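Local coordinates for hypothetical protein (Psychrobacter arcticus, PDB 2I9W), which is of unknown function but binds two zinc ions through cysteine clusters near both ends of its chain, flanking in sequence an NTF2-like (cystatin-like) domain, at residues Q7-Q12 and R60-V65; E134-V139 and W151-P156; M160-K165 and E174-C179. All coordinates share one frame; numbering follows the deposited sequence.

Contact 1 of 3, residues Q7-Q12 and R60-V65; sequences QTCPCQ and RYSAFV. With ZN (zinc ion), chain B.
Tyr61 reaches from helix 53-66 to the backbone of Pro10 and Cys11, in the loop that carries the first two cysteines of the N-terminal zinc site. Its CB already points toward that loop, and CG, anti to the backbone N (chi1 173°), brings the CD2/CE2 side of the ring to Cys11 and Pro10. CD2 lies 3.9 Å from Cys11 CA, an oblique approach to the ring. CE2 comes next, and Pro10 O meets it at the ring edge, near the plane, 3.4 Å away. At the tip, OH is 2.7 Å from a water that in turn donates to Pro10 O, and it also makes a weak hydrogen bond with Gly100 N. With an alanine here, the water is likely to lose its bond to the hydroxyl and Pro10 O the ring edge at CE2, with a gap opened beside Cys11 CA.

One turn along, Val65 meets the proline ring, its CB 3.8 Å from Pro10 CB. Next to Tyr61 on the helix, Ser62 OG takes a weak, bent bond from Cys11 N (3.3 Å, 121° at the hydrogen) and also bonds to Arg58 O. Cys9 SG and Cys11 SG bind the zinc ion; Cys29 and Cys30 complete the site. The zinc-binding loop thus sits on helix 53-66, while strand 97-107 supplies Leu101 against Cys11 and Tyr61 and Trp98 against Val65.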
loop_
_atom_site.group_PDB
_atom_site.type_symbol
_atom_site.label_atom_id
_atom_site.label_comp_id
_atom_site.label_asym_id
_atom_site.label_seq_id
_atom_site.Cartn_x
_atom_site.Cartn_y
_atom_site.Cartn_z
ATOM N N GLN A 7 -5.371 -2.437 20.362
ATOM C CA GLN A 7 -4.388 -3.504 20.197
ATOM C C GLN A 7 -3.320 -3.084 19.222
ATOM O O GLN A 7 -3.476 -2.076 18.533
ATOM C CB GLN A 7 -5.041 -4.792 19.727
ATOM C CG GLN A 7 -5.925 -5.421 20.794
ATOM C CD GLN A 7 -5.152 -6.022 21.970
ATOM O OE1 GLN A 7 -4.082 -6.617 21.795
ATOM N NE2 GLN A 7 -5.712 -5.891 23.165
ATOM N N THR A 8 -2.219 -3.837 19.233
ATOM C CA THR A 8 -1.088 -3.573 18.382
ATOM C C THR A 8 -1.582 -3.369 16.940
ATOM O O THR A 8 -2.388 -4.151 16.380
ATOM C CB THR A 8 0.001 -4.685 18.511
ATOM O OG1 THR A 8 0.370 -4.862 19.897
ATOM C CG2 THR A 8 1.216 -4.378 17.693
ATOM N N CYS A 9 -1.116 -2.301 16.341
ATOM C CA CYS A 9 -1.416 -2.051 14.934
ATOM C C CYS A 9 -0.973 -3.263 14.093
ATOM O O CYS A 9 0.107 -3.812 14.314
ATOM C CB CYS A 9 -0.734 -0.808 14.425
ATOM S SG CYS A 9 -1.404 -0.312 12.822
ATOM N N PRO A 10 -1.794 -3.705 13.132
ATOM C CA PRO A 10 -1.304 -4.868 12.395
ATOM C C PRO A 10 0.085 -4.701 11.804
ATOM O O PRO A 10 0.848 -5.656 11.821
ATOM C CB PRO A 10 -2.368 -5.097 11.332
ATOM C CG PRO A 10 -3.602 -4.536 11.905
ATOM C CD PRO A 10 -3.169 -3.355 12.741
ATOM N N CYS A 11 0.430 -3.509 11.322
ATOM C CA CYS A 11 1.737 -3.300 10.667
ATOM C C CYS A 11 2.915 -3.368 11.610
ATOM O O CYS A 11 4.066 -3.398 11.153
ATOM C CB CYS A 11 1.793 -1.981 9.889
ATOM S SG CYS A 11 2.213 -0.577 10.873
ATOM N N GLN A 12 2.625 -3.362 12.911
ATOM C CA GLN A 12 3.629 -3.408 13.960
ATOM C C GLN A 12 3.897 -4.828 14.444
ATOM O O GLN A 12 4.777 -5.025 15.279
ATOM C CB GLN A 12 3.192 -2.570 15.156
ATOM C CG GLN A 12 2.985 -1.126 14.827
ATOM C CD GLN A 12 4.254 -0.337 14.818
ATOM O OE1 GLN A 12 4.974 -0.293 15.818
ATOM N NE2 GLN A 12 4.532 0.329 13.701
ATOM N N ARG A 60 -1.561 0.036 3.908
ATOM C CA ARG A 60 -2.256 -0.949 3.053
ATOM C C ARG A 60 -2.295 -2.360 3.675
ATOM O O ARG A 60 -3.310 -3.013 3.701
ATOM C CB ARG A 60 -1.682 -0.946 1.637
ATOM C CG ARG A 60 -1.900 0.360 0.835
ATOM C CD ARG A 60 -1.142 0.298 -0.518
ATOM N NE ARG A 60 -1.433 -0.923 -1.300
ATOM C CZ ARG A 60 -2.496 -1.107 -2.077
ATOM N NH1 ARG A 60 -3.404 -0.144 -2.218
ATOM N NH2 ARG A 60 -2.638 -2.263 -2.723
ATOM N N TYR A 61 -1.152 -2.814 4.174
ATOM C CA TYR A 61 -1.080 -4.079 4.902
ATOM C C TYR A 61 -2.128 -4.136 6.034
ATOM O O TYR A 61 -2.892 -5.076 6.148
ATOM C CB TYR A 61 0.331 -4.289 5.476
ATOM C CG TYR A 61 0.340 -5.496 6.358
ATOM C CD1 TYR A 61 0.400 -6.744 5.820
ATOM C CD2 TYR A 61 0.214 -5.370 7.737
ATOM C CE1 TYR A 61 0.332 -7.900 6.623
ATOM C CE2 TYR A 61 0.134 -6.485 8.552
ATOM C CZ TYR A 61 0.188 -7.768 7.985
ATOM O OH TYR A 61 0.137 -8.897 8.778
ATOM N N SER A 62 -2.173 -3.085 6.839
ATOM C CA SER A 62 -3.146 -3.014 7.955
ATOM C C SER A 62 -4.587 -3.009 7.430
ATOM O O SER A 62 -5.477 -3.584 8.066
ATOM C CB SER A 62 -2.873 -1.757 8.780
ATOM O OG SER A 62 -1.592 -1.882 9.352
ATOM N N ALA A 63 -4.801 -2.436 6.244
ATOM C CA ALA A 63 -6.138 -2.462 5.615
ATOM C C ALA A 63 -6.472 -3.887 5.138
ATOM O O ALA A 63 -7.611 -4.264 5.158
ATOM C CB ALA A 63 -6.210 -1.433 4.457
ATOM N N PHE A 64 -5.478 -4.671 4.723
ATOM C CA PHE A 64 -5.712 -6.102 4.393
ATOM C C PHE A 64 -6.150 -6.844 5.654
ATOM O O PHE A 64 -7.198 -7.503 5.703
ATOM C CB PHE A 64 -4.448 -6.744 3.810
ATOM C CG PHE A 64 -4.111 -6.263 2.411
ATOM C CD1 PHE A 64 -5.123 -6.175 1.465
ATOM C CD2 PHE A 64 -2.828 -5.963 2.037
ATOM C CE1 PHE A 64 -4.859 -5.758 0.172
ATOM C CE2 PHE A 64 -2.567 -5.529 0.726
ATOM C CZ PHE A 64 -3.602 -5.423 -0.171
ATOM N N VAL A 65 -5.361 -6.682 6.717
ATOM C CA VAL A 65 -5.610 -7.419 7.956
ATOM C C VAL A 65 -6.988 -7.088 8.535
ATOM O O VAL A 65 -7.734 -8.014 8.938
ATOM C CB VAL A 65 -4.508 -7.119 9.002
ATOM C CG1 VAL A 65 -4.866 -7.830 10.367
ATOM C CG2 VAL A 65 -3.172 -7.537 8.484
HETATM ZN ZN ZN B . 0.307 0.658 11.579
HETATM O O HOH W 1 -0.371 -8.266 11.346
#

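Contact 2 of 3, residues E134-V139 and W151-P156; sequences ELSTFV and WYFLDP
The beta hairpin of strands 128-142 and 149-153, at one edge of the antiparallel sheet of the NTF2-like domain, is joined here by three backbone hydrogen bonds. Val139 and Tyr152 form the hydrogen-bonded pair, with Val139 N to Tyr152 O at 2.8 Å and Tyr152 N to Val139 O at 2.7 Å. Beyond the non-hydrogen-bonded pair Phe138-Phe153, Leu154 N reaches Thr137 O at 2.9 Å, and a water then links Thr137 N to Leu154 O. Thr137 OG1 bonds to Gln116 on the neighbouring strand.

Phe138 and Phe153 project from the same face. Their rings meet obliquely, planes at 56°, with Phe138 CE2 3.9 Å from Phe153 CD1, and helix 53-66 packs on both. The six-membered ring of Trp151 reaches across to the partner strand, with CE3 3.5 Å from Val139 C and 3.8 Å from Phe138 CB. On the face of Val139 and Tyr152, Val139 CG1, set between the backbone N and the carbonyl carbon (chi1 66°), touches Leu154 CD2 at 3.8 Å, close to the second zinc site's Cys170 and Cys180.

The paired N-H and C=O groups of Val139, Tyr152, Thr137 and Leu154 thus fix the register, and the side chains add apolar contact.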
loop_
_atom_site.group_PDB
_atom_site.type_symbol
_atom_site.label_atom_id
_atom_site.label_comp_id
_atom_site.label_asym_id
_atom_site.label_seq_id
_atom_site.Cartn_x
_atom_site.Cartn_y
_atom_site.Cartn_z
ATOM N N GLU A 134 7.808 -9.363 -1.427
ATOM C CA GLU A 134 7.280 -8.500 -2.433
ATOM C C GLU A 134 8.189 -7.292 -2.602
ATOM O O GLU A 134 8.834 -6.841 -1.659
ATOM C CB GLU A 134 5.878 -8.052 -2.012
ATOM C CG GLU A 134 4.852 -9.148 -1.737
ATOM C CD GLU A 134 4.324 -9.842 -2.989
ATOM O OE1 GLU A 134 4.333 -9.232 -4.082
ATOM O OE2 GLU A 134 3.873 -11.006 -2.871
ATOM N N LEU A 135 8.294 -6.800 -3.850
ATOM C CA LEU A 135 8.875 -5.497 -4.116
ATOM C C LEU A 135 7.809 -4.639 -4.802
ATOM O O LEU A 135 7.457 -4.892 -5.961
ATOM C CB LEU A 135 10.113 -5.603 -5.008
ATOM C CG LEU A 135 10.846 -4.292 -5.375
ATOM C CD1 LEU A 135 11.381 -3.599 -4.106
ATOM C CD2 LEU A 135 11.992 -4.507 -6.405
ATOM N N SER A 136 7.295 -3.653 -4.082
ATOM C CA SER A 136 6.195 -2.823 -4.569
ATOM C C SER A 136 6.685 -1.424 -4.958
ATOM O O SER A 136 7.595 -0.821 -4.288
ATOM C CB SER A 136 5.137 -2.730 -3.495
ATOM O OG SER A 136 4.444 -3.972 -3.427
ATOM N N THR A 137 6.055 -0.889 -6.014
ATOM C CA THR A 137 6.369 0.395 -6.535
ATOM C C THR A 137 5.203 1.347 -6.374
ATOM O O THR A 137 4.016 0.961 -6.522
ATOM C CB THR A 137 6.781 0.365 -8.025
ATOM O OG1 THR A 137 7.835 -0.598 -8.194
ATOM C CG2 THR A 137 7.270 1.767 -8.448
ATOM N N PHE A 138 5.578 2.567 -6.046
ATOM C CA PHE A 138 4.641 3.639 -5.745
ATOM C C PHE A 138 4.995 4.877 -6.558
ATOM O O PHE A 138 6.158 5.124 -6.882
ATOM C CB PHE A 138 4.667 3.960 -4.258
ATOM C CG PHE A 138 4.382 2.767 -3.372
ATOM C CD1 PHE A 138 5.386 1.855 -3.085
ATOM C CD2 PHE A 138 3.110 2.550 -2.893
ATOM C CE1 PHE A 138 5.149 0.770 -2.304
ATOM C CE2 PHE A 138 2.878 1.455 -2.083
ATOM C CZ PHE A 138 3.917 0.564 -1.836
ATOM N N VAL A 139 3.968 5.678 -6.860
ATOM C CA VAL A 139 4.149 6.931 -7.600
ATOM C C VAL A 139 3.522 8.054 -6.792
ATOM O O VAL A 139 2.463 7.876 -6.187
ATOM C CB VAL A 139 3.584 6.882 -9.049
ATOM C CG1 VAL A 139 2.064 6.736 -9.072
ATOM C CG2 VAL A 139 4.051 8.114 -9.850
ATOM N N TRP A 151 1.070 9.588 -2.312
ATOM C CA TRP A 151 1.644 8.391 -2.882
ATOM C C TRP A 151 0.548 7.425 -3.250
ATOM O O TRP A 151 -0.479 7.340 -2.526
ATOM C CB TRP A 151 2.519 7.707 -1.846
ATOM C CG TRP A 151 3.784 8.382 -1.629
ATOM C CD1 TRP A 151 4.106 9.192 -0.595
ATOM C CD2 TRP A 151 4.934 8.336 -2.482
ATOM N NE1 TRP A 151 5.379 9.612 -0.721
ATOM C CE2 TRP A 151 5.898 9.158 -1.902
ATOM C CE3 TRP A 151 5.216 7.722 -3.701
ATOM C CZ2 TRP A 151 7.178 9.318 -2.453
ATOM C CZ3 TRP A 151 6.464 7.875 -4.245
ATOM C CH2 TRP A 151 7.427 8.680 -3.641
ATOM N N TYR A 152 0.759 6.728 -4.370
ATOM C CA TYR A 152 -0.176 5.727 -4.864
ATOM C C TYR A 152 0.541 4.456 -5.253
ATOM O O TYR A 152 1.669 4.499 -5.764
ATOM C CB TYR A 152 -0.959 6.256 -6.074
ATOM C CG TYR A 152 -1.895 7.368 -5.761
ATOM C CD1 TYR A 152 -1.474 8.677 -5.817
ATOM C CD2 TYR A 152 -3.193 7.114 -5.403
ATOM C CE1 TYR A 152 -2.302 9.708 -5.505
ATOM C CE2 TYR A 152 -4.041 8.145 -5.110
ATOM C CZ TYR A 152 -3.583 9.446 -5.164
ATOM O OH TYR A 152 -4.395 10.473 -4.866
ATOM N N PHE A 153 -0.117 3.332 -5.003
ATOM C CA PHE A 153 0.443 2.023 -5.334
ATOM C C PHE A 153 0.247 1.716 -6.805
ATOM O O PHE A 153 -0.870 1.853 -7.320
ATOM C CB PHE A 153 -0.242 0.946 -4.473
ATOM C CG PHE A 153 0.091 -0.451 -4.867
ATOM C CD1 PHE A 153 1.351 -0.949 -4.713
ATOM C CD2 PHE A 153 -0.893 -1.292 -5.344
ATOM C CE1 PHE A 153 1.632 -2.277 -5.023
ATOM C CE2 PHE A 153 -0.626 -2.607 -5.657
ATOM C CZ PHE A 153 0.642 -3.101 -5.528
ATOM N N LEU A 154 1.320 1.292 -7.475
ATOM C CA LEU A 154 1.263 0.832 -8.890
ATOM C C LEU A 154 0.971 -0.668 -8.878
ATOM O O LEU A 154 1.817 -1.470 -8.473
ATOM C CB LEU A 154 2.599 1.110 -9.605
ATOM C CG LEU A 154 2.964 2.554 -9.895
ATOM C CD1 LEU A 154 4.278 2.581 -10.687
ATOM C CD2 LEU A 154 1.873 3.321 -10.611
ATOM N N ASP A 155 -0.252 -1.047 -9.242
ATOM C CA ASP A 155 -0.680 -2.462 -9.132
ATOM C C ASP A 155 -0.139 -3.203 -10.362
ATOM O O ASP A 155 -0.501 -2.864 -11.493
ATOM C CB ASP A 155 -2.193 -2.567 -9.016
ATOM C CG ASP A 155 -2.661 -3.931 -8.583
ATOM O OD1 ASP A 155 -2.194 -4.932 -9.167
ATOM O OD2 ASP A 155 -3.504 -4.019 -7.655
ATOM N N PRO A 156 0.777 -4.177 -10.145
ATOM C CA PRO A 156 1.352 -4.875 -11.293
ATOM C C PRO A 156 0.505 -6.054 -11.754
ATOM O O PRO A 156 0.863 -6.703 -12.736
ATOM C CB PRO A 156 2.692 -5.388 -10.741
ATOM C CG PRO A 156 2.381 -5.712 -9.374
ATOM C CD PRO A 156 1.329 -4.712 -8.887
HETATM O O HOH W 2 4.107 -2.552 -7.508
#

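Contact 3 of 3, residues M160-K165 and E174-C179; sequences MSVTQK and EKFKRC. With ZN (zinc ion), chain C.
Val162 points a methyl straight down on the ring of Phe176 in the C-terminal SEC-C motif, the small cysteine-rich zinc module at this end of the chain. CG1 stands 3.5 Å from the ring centroid and only 10° off the ring normal, a CH-pi contact over the middle of one face. Two torsions set this up: Val162 CG1 is anti to its own nitrogen (chi1 -176°), and the Phe176 ring is swung out the same way from its backbone. The two side chains meet at about a right angle.

Gln164 takes the edge of the same ring. Its chain bends at chi2 and brings the amide in beside CD2 and CE2, with NE2 3.5 Å from Phe176 CE2 and near the ring plane; amide and ring planes are 70° apart. OE1 lies 3.5 Å from Lys177 CB, so the amide touches both Phe176 and Lys177. Lys175 CG rests 3.5 Å from Lys165 O.

Phe176 is the buried residue of this otherwise surface contact, lying close to Cys168 and Cys180. Those two, with Cys170 and Cys179, bind the zinc ion, Cys179 SG at 2.4 Å. The backbones are joined by one hydrogen bond between 160-165 and 174-179, a nearly straight one from Lys177 N to Gln164 O, 3.1 Å long.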
loop_
_atom_site.group_PDB
_atom_site.type_symbol
_atom_site.label_atom_id
_atom_site.label_comp_id
_atom_site.label_asym_id
_atom_site.label_seq_id
_atom_site.Cartn_x
_atom_site.Cartn_y
_atom_site.Cartn_z
HETATM N N MSE A 160 -3.978 -4.229 -18.425
HETATM C CA MSE A 160 -4.221 -2.921 -19.041
HETATM C C MSE A 160 -3.680 -2.943 -20.431
HETATM O O MSE A 160 -2.749 -3.671 -20.729
HETATM C CB MSE A 160 -3.502 -1.822 -18.286
HETATM C CG MSE A 160 -3.733 -1.823 -16.813
HETATM SE SE MSE A 160 -2.768 -0.308 -16.047
HETATM C CE MSE A 160 -4.149 1.090 -16.343
ATOM N N SER A 161 -4.267 -2.133 -21.290
ATOM C CA SER A 161 -3.814 -2.023 -22.648
ATOM C C SER A 161 -3.430 -0.551 -22.801
ATOM O O SER A 161 -4.204 0.246 -23.315
ATOM C CB SER A 161 -4.928 -2.477 -23.606
ATOM O OG SER A 161 -5.117 -3.909 -23.577
ATOM N N VAL A 162 -2.210 -0.243 -22.358
ATOM C CA VAL A 162 -1.643 1.103 -22.296
ATOM C C VAL A 162 -0.736 1.313 -23.492
ATOM O O VAL A 162 -0.037 0.404 -23.926
ATOM C CB VAL A 162 -0.787 1.253 -20.987
ATOM C CG1 VAL A 162 -0.240 2.682 -20.807
ATOM C CG2 VAL A 162 -1.592 0.869 -19.782
ATOM N N THR A 163 -0.768 2.517 -24.050
ATOM C CA THR A 163 0.048 2.871 -25.194
ATOM C C THR A 163 1.405 3.423 -24.718
ATOM O O THR A 163 1.453 4.428 -24.023
ATOM C CB THR A 163 -0.674 3.904 -26.053
ATOM O OG1 THR A 163 -1.955 3.395 -26.467
ATOM C CG2 THR A 163 0.184 4.252 -27.234
ATOM N N GLN A 164 2.490 2.737 -25.081
ATOM C CA GLN A 164 3.826 2.994 -24.522
ATOM C C GLN A 164 4.379 4.434 -24.696
ATOM O O GLN A 164 5.034 4.956 -23.782
ATOM C CB GLN A 164 4.840 1.989 -25.097
ATOM C CG GLN A 164 4.622 0.541 -24.652
ATOM C CD GLN A 164 4.915 0.320 -23.186
ATOM O OE1 GLN A 164 5.932 0.772 -22.665
ATOM N NE2 GLN A 164 4.012 -0.367 -22.505
ATOM N N LYS A 165 4.107 5.064 -25.832
ATOM C CA LYS A 165 4.684 6.379 -26.171
ATOM C C LYS A 165 3.784 7.527 -25.716
ATOM O O LYS A 165 4.181 8.687 -25.753
ATOM C CB LYS A 165 4.924 6.502 -27.681
ATOM C CG LYS A 165 5.841 5.417 -28.228
ATOM C CD LYS A 165 6.121 5.590 -29.735
ATOM C CE LYS A 165 7.206 4.626 -30.193
ATOM N NZ LYS A 165 7.139 4.367 -31.659
ATOM N N GLU A 174 5.063 12.488 -18.756
ATOM C CA GLU A 174 6.184 11.737 -19.305
ATOM C C GLU A 174 5.578 10.578 -20.063
ATOM O O GLU A 174 4.459 10.168 -19.764
ATOM C CB GLU A 174 7.112 11.227 -18.204
ATOM C CG GLU A 174 7.617 12.295 -17.228
ATOM C CD GLU A 174 8.691 13.169 -17.840
ATOM O OE1 GLU A 174 8.368 14.158 -18.527
ATOM O OE2 GLU A 174 9.879 12.842 -17.638
ATOM N N LYS A 175 6.298 10.057 -21.054
ATOM C CA LYS A 175 5.835 8.868 -21.755
ATOM C C LYS A 175 5.695 7.724 -20.757
ATOM O O LYS A 175 6.573 7.526 -19.923
ATOM C CB LYS A 175 6.838 8.462 -22.839
ATOM C CG LYS A 175 7.092 9.513 -23.906
ATOM C CD LYS A 175 8.330 9.123 -24.744
ATOM C CE LYS A 175 8.789 10.219 -25.689
ATOM N NZ LYS A 175 9.959 9.781 -26.516
ATOM N N PHE A 176 4.641 6.928 -20.882
ATOM C CA PHE A 176 4.464 5.753 -20.035
ATOM C C PHE A 176 5.775 4.939 -19.899
ATOM O O PHE A 176 6.192 4.595 -18.804
ATOM C CB PHE A 176 3.306 4.890 -20.594
ATOM C CG PHE A 176 3.021 3.649 -19.798
ATOM C CD1 PHE A 176 2.494 3.749 -18.498
ATOM C CD2 PHE A 176 3.267 2.379 -20.338
ATOM C CE1 PHE A 176 2.237 2.595 -17.757
ATOM C CE2 PHE A 176 3.013 1.227 -19.596
ATOM C CZ PHE A 176 2.479 1.332 -18.326
ATOM N N LYS A 177 6.417 4.654 -21.030
ATOM C CA LYS A 177 7.651 3.889 -21.067
ATOM C C LYS A 177 8.861 4.534 -20.341
ATOM O O LYS A 177 9.824 3.836 -19.993
ATOM C CB LYS A 177 7.999 3.552 -22.532
ATOM C CG LYS A 177 8.397 4.720 -23.371
ATOM C CD LYS A 177 8.655 4.316 -24.831
ATOM C CE LYS A 177 9.945 3.504 -24.994
ATOM N NZ LYS A 177 10.130 3.077 -26.429
ATOM N N ARG A 178 8.801 5.840 -20.084
ATOM C CA ARG A 178 9.857 6.581 -19.353
ATOM C C ARG A 178 9.356 6.982 -17.962
ATOM O O ARG A 178 9.920 7.901 -17.300
ATOM C CB ARG A 178 10.286 7.829 -20.128
ATOM C CG ARG A 178 11.233 7.554 -21.294
ATOM C CD ARG A 178 12.706 7.323 -20.859
ATOM N NE ARG A 178 13.394 8.534 -20.381
ATOM C CZ ARG A 178 14.663 8.560 -19.959
ATOM N NH1 ARG A 178 15.404 7.449 -19.953
ATOM N NH2 ARG A 178 15.204 9.694 -19.516
ATOM N N CYS A 179 8.278 6.333 -17.532
ATOM C CA CYS A 179 7.628 6.687 -16.255
ATOM C C CYS A 179 7.157 5.434 -15.535
ATOM O O CYS A 179 7.981 4.624 -15.204
ATOM C CB CYS A 179 6.497 7.718 -16.430
ATOM S SG CYS A 179 5.970 8.596 -14.930
HETATM ZN ZN ZN C . 3.834 7.586 -14.374
#

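How the contacts relate
From the N terminus, contact 1 closes first, bringing the zinc-binding loop 7-12 back against helix 53-66 over a gap of 47 residues. Contact 2 follows as a short hairpin closure at the sheet edge, and contact 3 closes a still shorter loop in the C-terminal zinc motif. The three run in series, with none nested or crossed. Contacts 1 and 2 touch, since Arg60 NH2 packs on Phe153 CD2, so helix and sheet meet there. Contact 3 adjoins contact 2 only along the sequence, their centres about 16 Å apart. Contacts 1 and 3, the two that hold zinc, lie on opposite sides of the chain's centre.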